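Local coordinates for pesticidal crystal protein Cry4Aa (Bacillus thuringiensis, PDB 2C9K) that binds to midgut epithelial cells of insects and promotes their colloid-osmotic lysis, here as the functional toxin fragment of a longer mosquito-larvicidal crystal protein, at residues L138-Y143 and V198-K203; K188-Y193 and L563-F568; N45-F50 and I73-F78. All coordinates share one frame; numbering follows the deposited sequence.

Interaction 1. Residues L138-Y143 and V198-K203; sequences LVLSSY and VTTYKK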
loop_
_atom_site.group_PDB
_atom_site.type_symbol
_atom_site.label_atom_id
_atom_site.label_comp_id
_atom_site.label_asym_id
_atom_site.label_seq_id
_atom_site.Cartn_x
_atom_site.Cartn_y
_atom_site.Cartn_z
ATOM N N LEU A 138 -11.415 1.331 16.010
ATOM C CA LEU A 138 -12.622 1.650 15.263
ATOM C C LEU A 138 -12.579 3.104 14.790
ATOM O O LEU A 138 -13.327 3.503 13.905
ATOM C CB LEU A 138 -13.849 1.417 16.155
ATOM C CG LEU A 138 -15.127 0.917 15.476
ATOM C CD1 LEU A 138 -14.826 -0.401 14.774
ATOM C CD2 LEU A 138 -16.243 0.737 16.499
ATOM N N VAL A 139 -11.691 3.891 15.382
ATOM C CA VAL A 139 -11.551 5.299 15.033
ATOM C C VAL A 139 -10.194 5.540 14.354
ATOM O O VAL A 139 -9.909 6.647 13.886
ATOM C CB VAL A 139 -11.663 6.181 16.306
ATOM C CG1 VAL A 139 -11.484 7.627 15.963
ATOM C CG2 VAL A 139 -13.017 5.990 16.951
ATOM N N LEU A 140 -9.370 4.492 14.290
ATOM C CA LEU A 140 -8.044 4.576 13.688
ATOM C C LEU A 140 -8.019 5.220 12.311
ATOM O O LEU A 140 -7.168 6.059 12.041
ATOM C CB LEU A 140 -7.403 3.187 13.600
ATOM C CG LEU A 140 -6.003 3.154 12.963
ATOM C CD1 LEU A 140 -5.034 3.972 13.805
ATOM C CD2 LEU A 140 -5.514 1.727 12.844
ATOM N N SER A 141 -8.940 4.843 11.432
ATOM C CA SER A 141 -8.929 5.429 10.099
ATOM C C SER A 141 -9.132 6.947 10.140
ATOM O O SER A 141 -8.517 7.677 9.368
ATOM C CB SER A 141 -9.970 4.753 9.190
ATOM O OG SER A 141 -11.293 5.128 9.506
ATOM N N SER A 142 -9.986 7.429 11.036
ATOM C CA SER A 142 -10.211 8.869 11.165
ATOM C C SER A 142 -8.964 9.475 11.819
ATOM O O SER A 142 -8.529 10.582 11.489
ATOM C CB SER A 142 -11.439 9.132 12.040
ATOM O OG SER A 142 -12.576 8.464 11.519
ATOM N N TYR A 143 -8.393 8.734 12.760
ATOM C CA TYR A 143 -7.194 9.171 13.440
ATOM C C TYR A 143 -6.144 9.501 12.390
ATOM O O TYR A 143 -5.505 10.553 12.438
ATOM C CB TYR A 143 -6.666 8.054 14.334
ATOM C CG TYR A 143 -5.383 8.402 15.051
ATOM C CD1 TYR A 143 -5.402 9.109 16.251
ATOM C CD2 TYR A 143 -4.149 8.046 14.521
ATOM C CE1 TYR A 143 -4.229 9.445 16.907
ATOM C CE2 TYR A 143 -2.965 8.386 15.168
ATOM C CZ TYR A 143 -3.013 9.084 16.364
ATOM O OH TYR A 143 -1.844 9.407 17.023
ATOM N N VAL A 198 0.386 1.795 13.455
ATOM C CA VAL A 198 0.796 0.418 13.262
ATOM C C VAL A 198 0.399 -0.391 14.481
ATOM O O VAL A 198 -0.151 -1.485 14.346
ATOM C CB VAL A 198 2.317 0.303 13.032
ATOM C CG1 VAL A 198 2.717 -1.161 12.928
ATOM C CG2 VAL A 198 2.706 1.051 11.768
ATOM N N THR A 199 0.666 0.144 15.669
ATOM C CA THR A 199 0.310 -0.555 16.905
ATOM C C THR A 199 -1.186 -0.865 16.924
ATOM O O THR A 199 -1.599 -2.019 17.073
ATOM C CB THR A 199 0.634 0.294 18.167
ATOM O OG1 THR A 199 2.046 0.310 18.393
ATOM C CG2 THR A 199 -0.055 -0.277 19.382
ATOM N N THR A 200 -1.986 0.187 16.771
ATOM C CA THR A 200 -3.432 0.072 16.788
ATOM C C THR A 200 -3.930 -0.846 15.684
ATOM O O THR A 200 -4.857 -1.633 15.889
ATOM C CB THR A 200 -4.077 1.456 16.637
ATOM O OG1 THR A 200 -3.540 2.329 17.637
ATOM C CG2 THR A 200 -5.591 1.372 16.810
ATOM N N TYR A 201 -3.306 -0.736 14.515
ATOM C CA TYR A 201 -3.664 -1.562 13.372
ATOM C C TYR A 201 -3.521 -3.033 13.738
ATOM O O TYR A 201 -4.344 -3.861 13.347
ATOM C CB TYR A 201 -2.762 -1.252 12.167
ATOM C CG TYR A 201 -2.902 -2.280 11.070
ATOM C CD1 TYR A 201 -4.138 -2.506 10.461
ATOM C CD2 TYR A 201 -1.828 -3.096 10.708
ATOM C CE1 TYR A 201 -4.304 -3.521 9.531
ATOM C CE2 TYR A 201 -1.980 -4.114 9.784
ATOM C CZ TYR A 201 -3.224 -4.323 9.200
ATOM O OH TYR A 201 -3.399 -5.343 8.296
ATOM N N LYS A 202 -2.473 -3.362 14.484
ATOM C CA LYS A 202 -2.257 -4.748 14.880
ATOM C C LYS A 202 -3.174 -5.180 16.033
ATOM O O LYS A 202 -3.480 -6.364 16.185
ATOM C CB LYS A 202 -0.779 -4.968 15.221
ATOM C CG LYS A 202 0.107 -4.774 14.004
ATOM C CD LYS A 202 1.557 -5.098 14.258
ATOM C CE LYS A 202 2.356 -4.965 12.951
ATOM N NZ LYS A 202 3.823 -5.274 13.088
ATOM N N LYS A 203 -3.630 -4.222 16.836
ATOM C CA LYS A 203 -4.528 -4.559 17.932
ATOM C C LYS A 203 -5.825 -5.048 17.329
ATOM O O LYS A 203 -6.480 -5.933 17.883
ATOM C CB LYS A 203 -4.798 -3.349 18.827
ATOM C CG LYS A 203 -3.706 -3.095 19.842
ATOM C CD LYS A 203 -4.112 -2.036 20.853
ATOM C CE LYS A 203 -3.024 -1.843 21.904
ATOM N NZ LYS A 203 -3.340 -0.732 22.845
#

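Interaction 2. Residues K188-Y193 and L563-F568; sequences KAIEDY and LKYKDF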
loop_
_atom_site.group_PDB
_atom_site.type_symbol
_atom_site.label_atom_id
_atom_site.label_comp_id
_atom_site.label_asym_id
_atom_site.label_seq_id
_atom_site.Cartn_x
_atom_site.Cartn_y
_atom_site.Cartn_z
ATOM N N LYS A 188 9.345 13.971 15.628
ATOM C CA LYS A 188 8.661 13.212 16.673
ATOM C C LYS A 188 7.229 12.850 16.288
ATOM O O LYS A 188 6.721 11.805 16.696
ATOM C CB LYS A 188 8.648 14.007 17.982
ATOM C CG LYS A 188 9.125 13.230 19.206
ATOM C CD LYS A 188 10.550 12.713 18.999
ATOM C CE LYS A 188 11.218 12.285 20.307
ATOM N NZ LYS A 188 11.430 13.443 21.255
ATOM N N ALA A 189 6.583 13.713 15.509
ATOM C CA ALA A 189 5.209 13.482 15.063
ATOM C C ALA A 189 5.151 12.361 14.018
ATOM O O ALA A 189 4.195 11.576 13.988
ATOM C CB ALA A 189 4.629 14.767 14.482
ATOM N N ILE A 190 6.168 12.305 13.157
ATOM C CA ILE A 190 6.256 11.273 12.123
ATOM C C ILE A 190 6.478 9.938 12.821
ATOM O O ILE A 190 5.891 8.917 12.451
ATOM C CB ILE A 190 7.451 11.520 11.160
ATOM C CG1 ILE A 190 7.155 12.710 10.248
ATOM C CG2 ILE A 190 7.740 10.271 10.347
ATOM C CD1 ILE A 190 8.322 13.112 9.365
ATOM N N GLU A 191 7.324 9.958 13.844
ATOM C CA GLU A 191 7.622 8.751 14.586
ATOM C C GLU A 191 6.431 8.269 15.410
ATOM O O GLU A 191 6.030 7.107 15.300
ATOM C CB GLU A 191 8.827 8.971 15.498
ATOM C CG GLU A 191 9.222 7.724 16.278
ATOM C CD GLU A 191 10.508 7.902 17.050
ATOM O OE1 GLU A 191 11.495 8.385 16.458
ATOM O OE2 GLU A 191 10.543 7.555 18.245
ATOM N N ASP A 192 5.863 9.151 16.226
ATOM C CA ASP A 192 4.737 8.766 17.066
ATOM C C ASP A 192 3.526 8.300 16.289
ATOM O O ASP A 192 2.945 7.265 16.596
ATOM C CB ASP A 192 4.337 9.914 17.982
ATOM C CG ASP A 192 5.389 10.215 19.020
ATOM O OD1 ASP A 192 6.287 9.366 19.230
ATOM O OD2 ASP A 192 5.311 11.300 19.638
ATOM N N TYR A 193 3.139 9.072 15.286
ATOM C CA TYR A 193 1.988 8.721 14.465
ATOM C C TYR A 193 2.186 7.381 13.760
ATOM O O TYR A 193 1.276 6.559 13.707
ATOM C CB TYR A 193 1.726 9.834 13.459
ATOM C CG TYR A 193 1.108 11.055 14.097
ATOM C CD1 TYR A 193 1.246 12.316 13.522
ATOM C CD2 TYR A 193 0.351 10.946 15.267
ATOM C CE1 TYR A 193 0.645 13.438 14.097
ATOM C CE2 TYR A 193 -0.255 12.063 15.843
ATOM C CZ TYR A 193 -0.103 13.302 15.254
ATOM O OH TYR A 193 -0.715 14.401 15.809
ATOM N N LEU A 563 9.365 -4.133 13.786
ATOM C CA LEU A 563 10.375 -3.086 13.874
ATOM C C LEU A 563 9.661 -1.738 13.963
ATOM O O LEU A 563 8.603 -1.536 13.357
ATOM C CB LEU A 563 11.286 -3.089 12.644
ATOM C CG LEU A 563 12.271 -4.246 12.464
ATOM C CD1 LEU A 563 13.177 -3.961 11.271
ATOM C CD2 LEU A 563 13.104 -4.415 13.724
ATOM N N LYS A 564 10.233 -0.816 14.726
ATOM C CA LYS A 564 9.627 0.491 14.876
ATOM C C LYS A 564 10.191 1.444 13.848
ATOM O O LYS A 564 11.145 1.126 13.145
ATOM C CB LYS A 564 9.866 1.036 16.282
ATOM C CG LYS A 564 9.396 0.105 17.380
ATOM C CD LYS A 564 7.962 -0.311 17.165
ATOM C CE LYS A 564 7.574 -1.431 18.110
ATOM N NZ LYS A 564 6.253 -2.017 17.746
ATOM N N TYR A 565 9.583 2.618 13.762
ATOM C CA TYR A 565 10.002 3.637 12.819
ATOM C C TYR A 565 11.457 4.022 13.045
ATOM O O TYR A 565 12.220 4.163 12.096
ATOM C CB TYR A 565 9.112 4.870 12.967
ATOM C CG TYR A 565 9.558 6.044 12.139
ATOM C CD1 TYR A 565 9.219 6.150 10.792
ATOM C CD2 TYR A 565 10.343 7.043 12.701
ATOM C CE1 TYR A 565 9.652 7.226 10.030
ATOM C CE2 TYR A 565 10.782 8.117 11.949
ATOM C CZ TYR A 565 10.437 8.203 10.623
ATOM O OH TYR A 565 10.903 9.266 9.902
ATOM N N LYS A 566 11.838 4.195 14.302
ATOM C CA LYS A 566 13.205 4.572 14.636
ATOM C C LYS A 566 14.217 3.488 14.268
ATOM O O LYS A 566 15.414 3.751 14.184
ATOM C CB LYS A 566 13.285 4.901 16.131
ATOM C CG LYS A 566 14.679 5.161 16.663
ATOM C CD LYS A 566 15.341 3.873 17.128
ATOM C CE LYS A 566 14.621 3.297 18.337
ATOM N NZ LYS A 566 14.632 4.261 19.478
ATOM N N ASP A 567 13.723 2.274 14.030
ATOM C CA ASP A 567 14.576 1.137 13.688
ATOM C C ASP A 567 15.176 1.208 12.297
ATOM O O ASP A 567 16.168 0.539 12.022
ATOM C CB ASP A 567 13.803 -0.175 13.850
ATOM C CG ASP A 567 13.441 -0.464 15.300
ATOM O OD1 ASP A 567 12.626 -1.380 15.545
ATOM O OD2 ASP A 567 13.980 0.224 16.197
ATOM N N PHE A 568 14.578 2.001 11.414
ATOM C CA PHE A 568 15.115 2.149 10.067
ATOM C C PHE A 568 15.897 3.449 9.989
ATOM O O PHE A 568 15.439 4.486 10.466
ATOM C CB PHE A 568 13.998 2.147 9.023
ATOM C CG PHE A 568 13.332 0.806 8.856
ATOM C CD1 PHE A 568 12.315 0.405 9.715
ATOM C CD2 PHE A 568 13.757 -0.074 7.865
ATOM C CE1 PHE A 568 11.733 -0.846 9.595
ATOM C CE2 PHE A 568 13.185 -1.331 7.736
ATOM C CZ PHE A 568 12.169 -1.719 8.605
#

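Interaction 3. Residues N45-F50 and I73-F78; sequences NTWSDF and ILNRSF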
loop_
_atom_site.group_PDB
_atom_site.type_symbol
_atom_site.label_atom_id
_atom_site.label_comp_id
_atom_site.label_asym_id
_atom_site.label_seq_id
_atom_site.Cartn_x
_atom_site.Cartn_y
_atom_site.Cartn_z
ATOM N N ASN A 45 -20.290 13.676 7.581
ATOM C CA ASN A 45 -20.416 12.370 8.219
ATOM C C ASN A 45 -19.290 11.448 7.771
ATOM O O ASN A 45 -19.416 10.225 7.823
ATOM C CB ASN A 45 -21.762 11.741 7.876
ATOM C CG ASN A 45 -22.925 12.598 8.312
ATOM O OD1 ASN A 45 -23.043 12.958 9.484
ATOM N ND2 ASN A 45 -23.795 12.933 7.368
ATOM N N THR A 46 -18.187 12.052 7.337
ATOM C CA THR A 46 -17.031 11.306 6.870
ATOM C C THR A 46 -16.491 10.362 7.948
ATOM O O THR A 46 -16.309 9.168 7.695
ATOM C CB THR A 46 -15.907 12.267 6.404
ATOM O OG1 THR A 46 -16.403 13.108 5.355
ATOM C CG2 THR A 46 -14.715 11.486 5.870
ATOM N N TRP A 47 -16.251 10.894 9.145
ATOM C CA TRP A 47 -15.736 10.096 10.256
ATOM C C TRP A 47 -16.731 9.019 10.696
ATOM O O TRP A 47 -16.337 7.929 11.108
ATOM C CB TRP A 47 -15.388 11.008 11.432
ATOM C CG TRP A 47 -14.620 12.209 11.001
ATOM C CD1 TRP A 47 -14.893 13.501 11.316
ATOM C CD2 TRP A 47 -13.497 12.240 10.114
ATOM N NE1 TRP A 47 -14.018 14.342 10.674
ATOM C CE2 TRP A 47 -13.149 13.595 9.930
ATOM C CE3 TRP A 47 -12.750 11.253 9.453
ATOM C CZ2 TRP A 47 -12.085 13.994 9.112
ATOM C CZ3 TRP A 47 -11.688 11.650 8.636
ATOM C CH2 TRP A 47 -11.370 13.011 8.475
ATOM N N SER A 48 -18.023 9.323 10.617
ATOM C CA SER A 48 -19.036 8.341 10.983
ATOM C C SER A 48 -18.920 7.196 9.994
ATOM O O SER A 48 -18.829 6.036 10.388
ATOM C CB SER A 48 -20.436 8.939 10.900
ATOM O OG SER A 48 -20.615 9.929 11.890
ATOM N N ASP A 49 -18.915 7.527 8.705
ATOM C CA ASP A 49 -18.794 6.514 7.671
ATOM C C ASP A 49 -17.533 5.687 7.885
ATOM O O ASP A 49 -17.561 4.461 7.765
ATOM C CB ASP A 49 -18.758 7.157 6.291
ATOM C CG ASP A 49 -20.043 7.874 5.959
ATOM O OD1 ASP A 49 -21.109 7.432 6.438
ATOM O OD2 ASP A 49 -19.994 8.871 5.207
ATOM N N PHE A 50 -16.428 6.353 8.204
ATOM C CA PHE A 50 -15.180 5.639 8.434
ATOM C C PHE A 50 -15.327 4.690 9.619
ATOM O O PHE A 50 -14.924 3.535 9.548
ATOM C CB PHE A 50 -14.022 6.618 8.695
ATOM C CG PHE A 50 -13.511 7.322 7.458
ATOM C CD1 PHE A 50 -12.322 8.043 7.505
ATOM C CD2 PHE A 50 -14.227 7.288 6.261
ATOM C CE1 PHE A 50 -11.850 8.721 6.386
ATOM C CE2 PHE A 50 -13.769 7.963 5.130
ATOM C CZ PHE A 50 -12.576 8.683 5.192
ATOM N N ILE A 73 -15.962 15.830 17.025
ATOM C CA ILE A 73 -14.638 16.311 17.412
ATOM C C ILE A 73 -13.675 16.545 16.252
ATOM O O ILE A 73 -12.999 17.568 16.202
ATOM C CB ILE A 73 -13.958 15.324 18.394
ATOM C CG1 ILE A 73 -14.800 15.186 19.667
ATOM C CG2 ILE A 73 -12.553 15.806 18.733
ATOM C CD1 ILE A 73 -14.200 14.243 20.704
ATOM N N LEU A 74 -13.597 15.586 15.336
ATOM C CA LEU A 74 -12.697 15.695 14.196
ATOM C C LEU A 74 -13.221 16.620 13.104
ATOM O O LEU A 74 -12.489 16.977 12.183
ATOM C CB LEU A 74 -12.415 14.302 13.624
ATOM C CG LEU A 74 -11.148 13.570 14.086
ATOM C CD1 LEU A 74 -10.594 14.164 15.365
ATOM C CD2 LEU A 74 -11.470 12.108 14.279
ATOM N N ASN A 75 -14.488 17.005 13.209
ATOM C CA ASN A 75 -15.087 17.907 12.230
ATOM C C ASN A 75 -14.776 19.361 12.587
ATOM O O ASN A 75 -15.330 20.290 12.000
ATOM C CB ASN A 75 -16.598 17.683 12.149
ATOM C CG ASN A 75 -16.994 16.799 10.971
ATOM O OD1 ASN A 75 -16.186 16.010 10.477
ATOM N ND2 ASN A 75 -18.244 16.921 10.522
ATOM N N ARG A 76 -13.878 19.547 13.551
ATOM C CA ARG A 76 -13.467 20.877 13.971
ATOM C C ARG A 76 -12.296 21.290 13.104
ATOM O O ARG A 76 -12.096 22.473 12.835
ATOM C CB ARG A 76 -13.011 20.877 15.424
ATOM C CG ARG A 76 -14.100 20.616 16.438
ATOM C CD ARG A 76 -13.472 20.454 17.801
ATOM N NE ARG A 76 -14.438 20.104 18.832
ATOM C CZ ARG A 76 -14.096 19.602 20.012
ATOM N NH1 ARG A 76 -12.813 19.396 20.292
ATOM N NH2 ARG A 76 -15.028 19.310 20.911
ATOM N N SER A 77 -11.515 20.305 12.676
ATOM C CA SER A 77 -10.355 20.566 11.843
ATOM C C SER A 77 -10.759 21.337 10.594
ATOM O O SER A 77 -9.946 22.050 10.012
ATOM C CB SER A 77 -9.676 19.251 11.440
ATOM O OG SER A 77 -9.121 18.577 12.557
ATOM N N PHE A 78 -12.014 21.206 10.182
ATOM C CA PHE A 78 -12.452 21.906 8.983
ATOM C C PHE A 78 -12.190 23.404 9.058
ATOM O O PHE A 78 -11.526 23.973 8.192
ATOM C CB PHE A 78 -13.937 21.677 8.715
ATOM C CG PHE A 78 -14.449 22.449 7.536
ATOM C CD1 PHE A 78 -13.948 22.204 6.259
ATOM C CD2 PHE A 78 -15.388 23.463 7.702
ATOM C CE1 PHE A 78 -14.370 22.960 5.163
ATOM C CE2 PHE A 78 -15.819 24.226 6.611
ATOM C CZ PHE A 78 -15.307 23.974 5.342
#

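Interaction 1. Residues L138-Y143 and V198-K203
Leu-140 and Thr-200 mark the closest approach of the two backbones, with their CA atoms 7.2 Å apart. Residues 138-143 run from a short linker into the first turn of helix 140-164. Residues 198-203 are an inner part of helix 183-208. Leu-140 and Thr-200 both point across the gap, and their side chains meet tip to tip. Leu-140 CG stands anti to the backbone N (chi1 179°), which extends both methyls toward the other helix. Leu-140 CD1 reaches Thr-200 CB at 3.9 Å. Leu-140 CD2 lies against the backbone of the next residue, 3.7 Å from Tyr-201 N, and 4.1 Å from Tyr-201 CB. The Tyr-201 ring then leads away from Leu-140 and packs on Arg-229, Met-232 and Leu-237 of helix 222-240. Thr-200 offers its CG2 methyl to the leucine. Its hydroxyl OG1 is hydrogen-bonded to Tyr-196 O, one turn back in its own helix, which leaves a methyl rather than a polar tip for the contact. The joint is small, buried and apolar. Leu-140 also touches Val-236 of helix 222-240; Ser-141 meets Phe-50 of helix 46-58 and Tyr-143 meets Ile-118 of helix 103-123. A helix surrounded by other helices in this way is characteristic of the helical bundle that forms the N-terminal domain of delta-endotoxins.

Interaction 2. Residues K188-Y193 and L563-F568
Tyr-565 and Glu-191 join two domains of the three-domain delta-endotoxin fold. Glu-191 belongs to helix 183-208 of the N-terminal helical bundle. Tyr-565 belongs to the loop that precedes strand 569-572 of the C-terminal beta domain. Their CA atoms are 5.9 Å apart. The loop enters with Leu-563, which packs on Ala-526 of strand 517-527, as does Phe-568 at the other end of the segment; the carbonyl O of Leu-563 accepts a hydrogen bond from His-494. Lys-564 comes next and rests beside Asn-195, one turn further along the helix. Tyr-565 opens a short 3-10 turn and gives the main share of the loop's side of the contact. With CG anti to the backbone N (chi1 174°), the ring extends toward the helix and meets two successive residues. The CG2 methyl of Ile-190 packs near the hydroxyl end of the ring, 3.4 Å from Tyr-565 CZ. Glu-191 CB approaches the other part of the ring, 3.7 Å from Tyr-565 CD2. Both approaches are oblique. The backbone N of Tyr-565 is hydrogen-bonded to Asn-195 OD1, a polar tie between the same two domains. Lys-566 lies alongside Glu-191, with Lys-566 CB 3.9 Å from Glu-191 OE1. The charged ends do not touch: Glu-191 OE2 and Lys-566 NZ are 5.4 Å apart. The attraction between them is probably modest at this range. Asp-567 folds back on the loop: Asp-567 OD1 accepts a hydrogen bond from Lys-564 N at 2.6 Å. The bond is nearly straight, 164° at the hydrogen, and the donor lies well above the carboxylate plane.

Interaction 3. Residues N45-F50 and I73-F78
Trp-47 has its indole CG beside the backbone N and anti to the carbonyl carbon (chi1 -46°), which carries the ring from helix 46-58 to Leu-74 and Asn-75. Asn-75, with chi1 -99°, brings its amide oxygen round to the pyrrole side of the indole. The backbones are closest at Trp-47 and Leu-74, with 7.5 Å between CA atoms. Leu-74 makes a CH-pi contact through its CB, not its methyls. Leu-74 CB sits over the five-membered ring of Trp-47, 3.6 Å from its centroid and 24° off the normal. The two side chains are set at about a right angle. Asn-75 OD1 lies 2.7 Å from Trp-47 NE1. The amide plane is steeply turned against the indole, at 70°. The other end of this amide, Asn-75 ND2, makes a weak hydrogen bond to Ser-44 O, just before helix 46-58. The CG2 methyl of Thr-46 lies over the indole face opposite Leu-74, toward the rim. Methyl and CB thus flank the ring, and the contact is buried. It joins the first turn of helix 46-58 to the bend between helix 64-74 and helix 77-89. Asn-71 of helix 64-74 also touches Trp-47. Trp-47 packs on Ser-142 and Gln-145 of helix 140-164. Leu-74 rests on Leu-121 of helix 103-123, so the joint is set among other helices of the N-terminal bundle.

How the interactions relate
From the N terminus, interaction 3 closes first. It bridges 22 residues and brings the start of helix 46-58 to the bend before helix 77-89. Interaction 1 follows, closing a loop of 54 residues between helices 140-164 and 183-208. Interaction 2 crosses it: residues 188-193 fall inside that loop, while residues 563-568 come 370 positions later, from the C-terminal beta domain. Interactions 1 and 3 touch where Ser-141 packs on Phe-50, and Ser-142 on Phe-50 and Trp-47. Interactions 1 and 2 share helix 183-208 and meet at Tyr-143 and Tyr-193. Interactions 2 and 3 do not touch. Interactions 1 and 3 tie helices within the bundle; interaction 2 ties the bundle to the C-terminal beta domain.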